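Local structure of putative 2OG-Fe(II) oxygenase family protein (Caulobacter crescentus CB15, 3OOX) at residues G207-D212 and R249-P254; R237-V242 and K278-C283. The protein probably catalyses iron(II)-dependent conversion of 2-oxoglutarate to ethene and 2-oxoglutarate-coupled oxidation of L-arginine. One frame throughout, in Å; residues are numbered along the deposited sequence.

Contact 1: residues G207-D212 and R249-P254; sequences GLEVLD and RVVNPP
Arg-249 meets Glu-209 twice, once through the backbone and once through the side chain. Arg-249 N donates to Glu-209 O, and Arg-249 O accepts from Glu-209 N at 2.9 Å, closing an antiparallel hydrogen-bonded pair. On the same side of the sheet the two side chains run alongside each other, pointing the same way. Arg-249 leaves with CG between its backbone N and carbonyl carbon (chi1 69°) and then stays extended to NE, which brings the guanidinium edge-on to one carboxylate oxygen. Arg-249 NH2 reaches the syn lone pair of Glu-209 OE1 at 2.8 Å, while Arg-249 NE comes to that same oxygen on its anti side at 2.9 Å, 30° out of the carboxylate plane. Glu-209 OE1 lies in the guanidinium plane, which is turned 33° from the carboxylate. Trp-217 adds a cation-pi contact to the same arginine. Were this arginine an alanine, Glu-209 would probably keep its backbone pairing, but its carboxylate would be left without its charged mate and freer to turn. Val-250 sits opposite Leu-208 as a non-hydrogen-bonded pair, on the other face, where its CG2 lies 4.3 Å from Leu-208 CD1. Val-251 N then donates to Gly-207 O at 2.9 Å, as the chain leaves the strand. The methyl CG1 of Val-251 packs 3.6 Å from Glu-209 CD, crossing that side chain at about a right angle. The two strands are the middle pair of a four-stranded antiparallel sheet, consistent with the smaller sheet of the double-stranded beta-helix found in 2-oxoglutarate oxygenases.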
ATOM      1  N   GLY A 207      14.325  -0.957  -6.544  1.00 27.85           N
ATOM      2  CA  GLY A 207      13.962  -1.930  -7.591  1.00 27.81           C
ATOM      3  C   GLY A 207      12.484  -2.083  -7.959  1.00 24.95           C
ATOM      4  O   GLY A 207      12.084  -3.067  -8.609  1.00 25.22           O
ATOM      5  N   LEU A 208      11.670  -1.103  -7.587  1.00 24.75           N
ATOM      6  CA  LEU A 208      10.246  -1.137  -7.940  1.00 22.90           C
ATOM      7  C   LEU A 208      10.067  -0.876  -9.421  1.00 24.14           C
ATOM      8  O   LEU A 208      10.675   0.037  -9.986  1.00 23.98           O
ATOM      9  CB  LEU A 208       9.467  -0.098  -7.129  1.00 21.22           C
ATOM     10  CG  LEU A 208       7.959   0.003  -7.392  1.00 20.43           C
ATOM     11  CD1 LEU A 208       7.149  -1.262  -7.000  1.00 21.61           C
ATOM     12  CD2 LEU A 208       7.421   1.227  -6.636  1.00 24.23           C
ATOM     13  N   GLU A 209       9.242  -1.696 -10.073  1.00 22.69           N
ATOM     14  CA  GLU A 209       8.941  -1.520 -11.468  1.00 21.41           C
ATOM     15  C   GLU A 209       7.450  -1.700 -11.717  1.00 22.04           C
ATOM     16  O   GLU A 209       6.814  -2.526 -11.063  1.00 23.66           O
ATOM     17  CB  GLU A 209       9.710  -2.521 -12.305  1.00 22.44           C
ATOM     18  CG  GLU A 209      11.226  -2.430 -12.116  1.00 26.36           C
ATOM     19  CD  GLU A 209      12.010  -3.293 -13.081  1.00 29.41           C
ATOM     20  OE1 GLU A 209      11.431  -4.285 -13.604  1.00 27.99           O
ATOM     21  OE2 GLU A 209      13.229  -2.987 -13.301  1.00 32.01           O
ATOM     22  N   VAL A 210       6.898  -0.933 -12.656  1.00 21.12           N
ATOM     23  CA  VAL A 210       5.497  -1.068 -13.054  1.00 21.45           C
ATOM     24  C   VAL A 210       5.420  -1.604 -14.468  1.00 22.67           C
ATOM     25  O   VAL A 210       6.183  -1.185 -15.337  1.00 23.46           O
ATOM     26  CB  VAL A 210       4.726   0.269 -12.961  1.00 19.70           C
ATOM     27  CG1 VAL A 210       5.353   1.389 -13.817  1.00 24.75           C
ATOM     28  CG2 VAL A 210       3.230   0.088 -13.292  1.00 20.94           C
ATOM     29  N   LEU A 211       4.484  -2.526 -14.709  1.00 21.87           N
ATOM     30  CA  LEU A 211       4.291  -3.025 -16.050  1.00 20.89           C
ATOM     31  C   LEU A 211       3.486  -2.026 -16.878  1.00 20.56           C
ATOM     32  O   LEU A 211       2.308  -1.718 -16.557  1.00 21.61           O
ATOM     33  CB  LEU A 211       3.574  -4.380 -15.990  1.00 20.43           C
ATOM     34  CG  LEU A 211       3.409  -5.100 -17.320  1.00 23.52           C
ATOM     35  CD1 LEU A 211       4.778  -5.548 -17.844  1.00 24.16           C
ATOM     36  CD2 LEU A 211       2.496  -6.306 -17.131  1.00 23.87           C
ATOM     37  N   ASP A 212       4.095  -1.499 -17.940  1.00 22.45           N
ATOM     38  CA  ASP A 212       3.404  -0.546 -18.808  1.00 22.99           C
ATOM     39  C   ASP A 212       2.430  -1.280 -19.735  1.00 25.08           C
ATOM     40  O   ASP A 212       2.488  -2.507 -19.882  1.00 23.15           O
ATOM     41  CB  ASP A 212       4.400   0.281 -19.624  1.00 25.52           C
ATOM     42  CG  ASP A 212       3.818   1.596 -20.134  1.00 25.67           C
ATOM     43  OD1 ASP A 212       2.666   1.958 -19.800  1.00 27.24           O
ATOM     44  OD2 ASP A 212       4.542   2.281 -20.882  1.00 28.55           O
ATOM     45  N   ARG A 249       6.282  -5.033  -9.605  1.00 22.74           N
ATOM     46  CA  ARG A 249       7.193  -6.004  -9.038  1.00 23.44           C
ATOM     47  C   ARG A 249       8.356  -5.271  -8.436  1.00 23.64           C
ATOM     48  O   ARG A 249       8.541  -4.096  -8.695  1.00 23.91           O
ATOM     49  CB  ARG A 249       7.708  -6.964 -10.108  1.00 23.91           C
ATOM     50  CG  ARG A 249       8.652  -6.334 -11.128  1.00 24.42           C
ATOM     51  CD  ARG A 249       9.068  -7.345 -12.169  1.00 25.06           C
ATOM     52  NE  ARG A 249      10.056  -6.778 -13.081  1.00 24.74           N
ATOM     53  CZ  ARG A 249      10.711  -7.469 -14.009  1.00 31.84           C
ATOM     54  NH1 ARG A 249      10.459  -8.765 -14.178  1.00 35.36           N
ATOM     55  NH2 ARG A 249      11.606  -6.855 -14.779  1.00 31.14           N
ATOM     56  N   VAL A 250       9.155  -5.994  -7.668  1.00 26.04           N
ATOM     57  CA  VAL A 250      10.414  -5.503  -7.175  1.00 25.99           C
ATOM     58  C   VAL A 250      11.512  -6.451  -7.607  1.00 29.28           C
ATOM     59  O   VAL A 250      11.462  -7.656  -7.301  1.00 29.24           O
ATOM     60  CB  VAL A 250      10.411  -5.392  -5.653  1.00 25.83           C
ATOM     61  CG1 VAL A 250      11.754  -4.866  -5.193  1.00 28.17           C
ATOM     62  CG2 VAL A 250       9.263  -4.474  -5.187  1.00 24.98           C
ATOM     63  N   VAL A 251      12.483  -5.923  -8.340  1.00 29.24           N
ATOM     64  CA  VAL A 251      13.607  -6.752  -8.808  1.00 31.65           C
ATOM     65  C   VAL A 251      14.673  -6.848  -7.713  1.00 35.03           C
ATOM     66  O   VAL A 251      14.717  -6.019  -6.803  1.00 36.39           O
ATOM     67  CB  VAL A 251      14.169  -6.232 -10.142  1.00 31.89           C
ATOM     68  CG1 VAL A 251      13.066  -6.205 -11.171  1.00 34.83           C
ATOM     69  CG2 VAL A 251      14.790  -4.851  -9.986  1.00 31.14           C
ATOM     70  N   ASN A 252      15.520  -7.877  -7.799  1.00 40.99           N
ATOM     71  CA  ASN A 252      16.590  -8.073  -6.819  1.00 43.01           C
ATOM     72  C   ASN A 252      17.584  -6.923  -6.899  1.00 45.82           C
ATOM     73  O   ASN A 252      17.782  -6.341  -7.974  1.00 46.59           O
ATOM     74  CB  ASN A 252      17.295  -9.417  -7.035  1.00 46.33           C
ATOM     75  N   PRO A 253      18.196  -6.564  -5.759  1.00 48.08           N
ATOM     76  CA  PRO A 253      19.202  -5.504  -5.812  1.00 50.26           C
ATOM     77  C   PRO A 253      20.407  -5.960  -6.639  1.00 52.10           C
ATOM     78  O   PRO A 253      20.554  -7.159  -6.887  1.00 49.81           O
ATOM     79  CB  PRO A 253      19.573  -5.289  -4.337  1.00 49.87           C
ATOM     80  CG  PRO A 253      19.209  -6.575  -3.652  1.00 52.46           C
ATOM     81  CD  PRO A 253      18.046  -7.142  -4.408  1.00 48.65           C
ATOM     82  N   PRO A 254      21.247  -5.015  -7.084  1.00 55.99           N
ATOM     83  CA  PRO A 254      22.474  -5.415  -7.781  1.00 58.24           C
ATOM     84  C   PRO A 254      23.504  -6.015  -6.807  1.00 60.06           C
ATOM     85  O   PRO A 254      23.308  -5.959  -5.587  1.00 58.88           O
ATOM     86  CB  PRO A 254      22.976  -4.102  -8.390  1.00 59.80           C
ATOM     87  CG  PRO A 254      22.427  -3.025  -7.491  1.00 58.88           C
ATOM     88  CD  PRO A 254      21.165  -3.557  -6.869  1.00 56.81           C
TER

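Contact 2: residues R237-V242 and K278-C283; sequences RLTNNV and KTLQNC. With EDO (1,2-ethanediol), chain H; EDO (1,2-ethanediol), chain G.
The amide of Asn-240, the C-prime residue of the Schellman motif that ends helix 233-238, has Cys-283 O at its edge, nearly in plane, and the methyl CG2 of Thr-279 above its inner end, 3.5 Å from Asn-240 CB. Asn-240 ND2 gives a bond of 3.1 Å to Cys-283 O, which it meets from above the carbonyl plane, and also reaches Pro-289 O; OD1 accepts from Arg-291 N, and these partners together fix the amide's rotation. A second flat group, the guanidinium of Arg-237, carries at its edge a 1,2-ethanediol, probably from the crystallisation liquor, held by NH1 and NH2. The positive phi of Asn-240, 51°, turns the chain out of the helix, with Asn-241 N returning to Glu-236 O. That ending leaves Leu-238 O available to Leu-280 N, a nearly straight bond of 3.0 Å. Beside this bond the two leucines pack obliquely: Leu-238 has its CG anti to the backbone N (chi1 177°), which sets it 3.9 Å from CG of Leu-280. Leu-238 CD1 comes against Lys-278 O. A water bridges the segments, donating to Arg-237 O and to Thr-279 OG1, a hydroxyl that Asp-290 also engages. At the end of the type I' turn from Thr-239 to Val-242, Val-242 CG2 touches Cys-283 CB at 3.8 Å, and that same CB lies just 3.2 Å from Thr-239 O.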
ATOM      1  N   ARG A 237     -12.299  -0.253  -9.751  1.00 19.39           N
ATOM      2  CA  ARG A 237     -13.685  -0.665  -9.995  1.00 19.65           C
ATOM      3  C   ARG A 237     -14.648   0.519  -9.856  1.00 19.01           C
ATOM      4  O   ARG A 237     -15.534   0.716 -10.716  1.00 20.86           O
ATOM      5  CB  ARG A 237     -14.074  -1.802  -9.064  1.00 20.26           C
ATOM      6  CG  ARG A 237     -15.539  -2.201  -9.160  1.00 19.83           C
ATOM      7  CD  ARG A 237     -15.799  -3.546  -8.543  1.00 21.12           C
ATOM      8  NE  ARG A 237     -17.238  -3.820  -8.551  1.00 21.41           N
ATOM      9  CZ  ARG A 237     -17.790  -5.023  -8.603  1.00 22.34           C
ATOM     10  NH1 ARG A 237     -17.050  -6.134  -8.684  1.00 21.29           N
ATOM     11  NH2 ARG A 237     -19.130  -5.136  -8.579  1.00 23.53           N
ATOM     12  N   LEU A 238     -14.447   1.333  -8.823  1.00 17.75           N
ATOM     13  CA  LEU A 238     -15.296   2.511  -8.628  1.00 17.42           C
ATOM     14  C   LEU A 238     -15.299   3.421  -9.851  1.00 19.94           C
ATOM     15  O   LEU A 238     -16.348   3.964 -10.219  1.00 19.50           O
ATOM     16  CB  LEU A 238     -14.854   3.270  -7.383  1.00 18.69           C
ATOM     17  CG  LEU A 238     -15.599   4.577  -7.080  1.00 18.73           C
ATOM     18  CD1 LEU A 238     -17.075   4.292  -6.760  1.00 20.33           C
ATOM     19  CD2 LEU A 238     -14.912   5.329  -5.920  1.00 19.67           C
ATOM     20  N   THR A 239     -14.139   3.592 -10.488  1.00 19.60           N
ATOM     21  CA  THR A 239     -13.972   4.507 -11.635  1.00 19.71           C
ATOM     22  C   THR A 239     -14.222   3.858 -12.992  1.00 19.50           C
ATOM     23  O   THR A 239     -13.836   4.431 -14.023  1.00 20.34           O
ATOM     24  CB  THR A 239     -12.556   5.139 -11.638  1.00 19.72           C
ATOM     25  OG1 THR A 239     -11.577   4.101 -11.834  1.00 20.57           O
ATOM     26  CG2 THR A 239     -12.268   5.899 -10.333  1.00 21.84           C
ATOM     27  N   ASN A 240     -14.849   2.688 -13.002  1.00 19.70           N
ATOM     28  CA  ASN A 240     -15.107   1.971 -14.265  1.00 20.59           C
ATOM     29  C   ASN A 240     -13.830   1.843 -15.082  1.00 21.56           C
ATOM     30  O   ASN A 240     -13.817   1.951 -16.329  1.00 22.57           O
ATOM     31  CB  ASN A 240     -16.168   2.683 -15.100  1.00 21.32           C
ATOM     32  CG  ASN A 240     -16.880   1.741 -16.044  1.00 22.70           C
ATOM     33  OD1 ASN A 240     -17.037   0.539 -15.752  1.00 21.84           O
ATOM     34  ND2 ASN A 240     -17.366   2.283 -17.165  1.00 23.82           N
ATOM     35  N   ASN A 241     -12.753   1.575 -14.341  1.00 20.10           N
ATOM     36  CA  ASN A 241     -11.403   1.358 -14.905  1.00 19.76           C
ATOM     37  C   ASN A 241     -10.741   2.580 -15.546  1.00 21.89           C
ATOM     38  O   ASN A 241      -9.702   2.457 -16.180  1.00 22.18           O
ATOM     39  CB  ASN A 241     -11.409   0.124 -15.837  1.00 21.81           C
ATOM     40  CG  ASN A 241     -11.675  -1.167 -15.079  1.00 22.83           C
ATOM     41  OD1 ASN A 241     -12.664  -1.290 -14.395  1.00 27.21           O
ATOM     42  ND2 ASN A 241     -10.758  -2.120 -15.178  1.00 36.27           N
ATOM     43  N   VAL A 242     -11.296   3.764 -15.336  1.00 20.05           N
ATOM     44  CA  VAL A 242     -10.680   5.007 -15.778  1.00 21.80           C
ATOM     45  C   VAL A 242      -9.293   5.161 -15.109  1.00 22.04           C
ATOM     46  O   VAL A 242      -8.327   5.518 -15.766  1.00 22.91           O
ATOM     47  CB  VAL A 242     -11.593   6.218 -15.498  1.00 22.64           C
ATOM     48  CG1 VAL A 242     -10.806   7.528 -15.645  1.00 24.21           C
ATOM     49  CG2 VAL A 242     -12.799   6.221 -16.457  1.00 23.19           C
ATOM     50  N   LYS A 278     -20.274   1.627  -6.158  1.00 21.15           N
ATOM     51  CA  LYS A 278     -21.221   1.754  -7.257  1.00 23.00           C
ATOM     52  C   LYS A 278     -20.591   2.678  -8.302  1.00 18.96           C
ATOM     53  O   LYS A 278     -20.095   3.763  -7.995  1.00 21.80           O
ATOM     54  CB  LYS A 278     -22.563   2.287  -6.748  1.00 24.50           C
ATOM     55  CG  LYS A 278     -23.565   2.564  -7.863  1.00 30.13           C
ATOM     56  CD  LYS A 278     -24.920   2.979  -7.292  1.00 36.13           C
ATOM     57  CE  LYS A 278     -25.947   3.141  -8.407  1.00 39.09           C
ATOM     58  NZ  LYS A 278     -25.573   4.231  -9.366  1.00 39.36           N
ATOM     59  N   THR A 279     -20.578   2.218  -9.550  1.00 20.60           N
ATOM     60  CA  THR A 279     -19.782   2.876 -10.583  1.00 20.49           C
ATOM     61  C   THR A 279     -20.078   4.363 -10.676  1.00 22.78           C
ATOM     62  O   THR A 279     -21.252   4.779 -10.722  1.00 22.93           O
ATOM     63  CB  THR A 279     -20.027   2.236 -11.957  1.00 23.11           C
ATOM     64  OG1 THR A 279     -20.041   0.800 -11.809  1.00 22.62           O
ATOM     65  CG2 THR A 279     -18.954   2.720 -12.966  1.00 20.39           C
ATOM     66  N   LEU A 280     -19.024   5.173 -10.724  1.00 20.33           N
ATOM     67  CA  LEU A 280     -19.205   6.616 -10.881  1.00 22.78           C
ATOM     68  C   LEU A 280     -19.855   6.874 -12.232  1.00 24.12           C
ATOM     69  O   LEU A 280     -19.365   6.441 -13.278  1.00 24.49           O
ATOM     70  CB  LEU A 280     -17.871   7.346 -10.785  1.00 22.12           C
ATOM     71  CG  LEU A 280     -17.146   7.270  -9.430  1.00 23.38           C
ATOM     72  CD1 LEU A 280     -15.781   7.909  -9.547  1.00 22.42           C
ATOM     73  CD2 LEU A 280     -17.958   7.935  -8.319  1.00 27.56           C
ATOM     74  N   GLN A 281     -20.968   7.612 -12.229  1.00 25.85           N
ATOM     75  CA  GLN A 281     -21.697   7.772 -13.467  1.00 27.52           C
ATOM     76  C   GLN A 281     -20.921   8.573 -14.484  1.00 24.60           C
ATOM     77  O   GLN A 281     -21.065   8.340 -15.678  1.00 26.20           O
ATOM     78  CB  GLN A 281     -23.097   8.351 -13.232  1.00 31.07           C
ATOM     79  CG  GLN A 281     -24.102   7.260 -12.830  1.00 34.96           C
ATOM     80  CD  GLN A 281     -24.358   6.240 -13.958  1.00 44.13           C
ATOM     81  OE1 GLN A 281     -24.617   6.612 -15.113  1.00 45.31           O
ATOM     82  NE2 GLN A 281     -24.281   4.950 -13.622  1.00 38.21           N
ATOM     83  N   ASN A 282     -20.059   9.486 -14.028  1.00 25.33           N
ATOM     84  CA  ASN A 282     -19.236  10.241 -14.977  1.00 26.28           C
ATOM     85  C   ASN A 282     -18.078   9.442 -15.580  1.00 26.10           C
ATOM     86  O   ASN A 282     -17.404   9.922 -16.494  1.00 28.52           O
ATOM     87  CB  ASN A 282     -18.793  11.597 -14.403  1.00 28.91           C
ATOM     88  CG  ASN A 282     -17.785  11.484 -13.301  1.00 30.76           C
ATOM     89  OD1 ASN A 282     -17.400  10.386 -12.894  1.00 30.30           O
ATOM     90  ND2 ASN A 282     -17.347  12.642 -12.788  1.00 31.52           N
ATOM     91  N   CYS A 283     -17.884   8.212 -15.080  1.00 24.53           N
ATOM     92  CA  CYS A 283     -16.962   7.256 -15.700  1.00 23.20           C
ATOM     93  C   CYS A 283     -17.656   6.238 -16.600  1.00 25.61           C
ATOM     94  O   CYS A 283     -17.005   5.324 -17.130  1.00 25.93           O
ATOM     95  CB  CYS A 283     -16.164   6.523 -14.622  1.00 22.38           C
ATOM     96  SG  CYS A 283     -15.122   7.624 -13.644  1.00 23.88           S
TER
HETATM   97  C1  EDO H 323     -21.602   9.845  -9.093  1.00 44.44           C
HETATM   98  O1  EDO H 323     -21.998   8.609  -9.752  1.00 38.43           O
HETATM   99  C2  EDO H 323     -20.379  10.565  -9.698  1.00 46.87           C
HETATM  100  O2  EDO H 323     -20.481  10.818 -11.115  1.00 40.69           O
HETATM  101  C1  EDO G 322     -20.340  -8.868  -9.125  1.00 43.52           C
HETATM  102  O1  EDO G 322     -20.542  -7.488  -8.795  1.00 38.48           O
HETATM  103  C2  EDO G 322     -18.878  -9.126  -9.471  1.00 47.94           C
HETATM  104  O2  EDO G 322     -18.023  -8.833  -8.358  1.00 34.19           O
HETATM  105  O   HOH W   1     -18.157   0.117  -9.849  1.00 20.02           O

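The two contacts interleave along the chain: 207-212, then 237-242, then 249-254, then 278-283. Their centres are 29 Å apart and their nearest atoms about 12 Å, so they do not touch. Contact 1 lies within the four-stranded antiparallel sheet, pairing strands 208-211 and 248-250. Contact 2 joins the end of helix 233-238, which follows strand 227-231 of the large mixed sheet, to the loop between strands 276-277 and 296-297. Helix 233-238 and strand 248-250 are successive elements, so one run of chain leaves the large sheet, turns at contact 2 and enters the small sheet at contact 1. The later loop is thereby fastened to the connection between the two sheets.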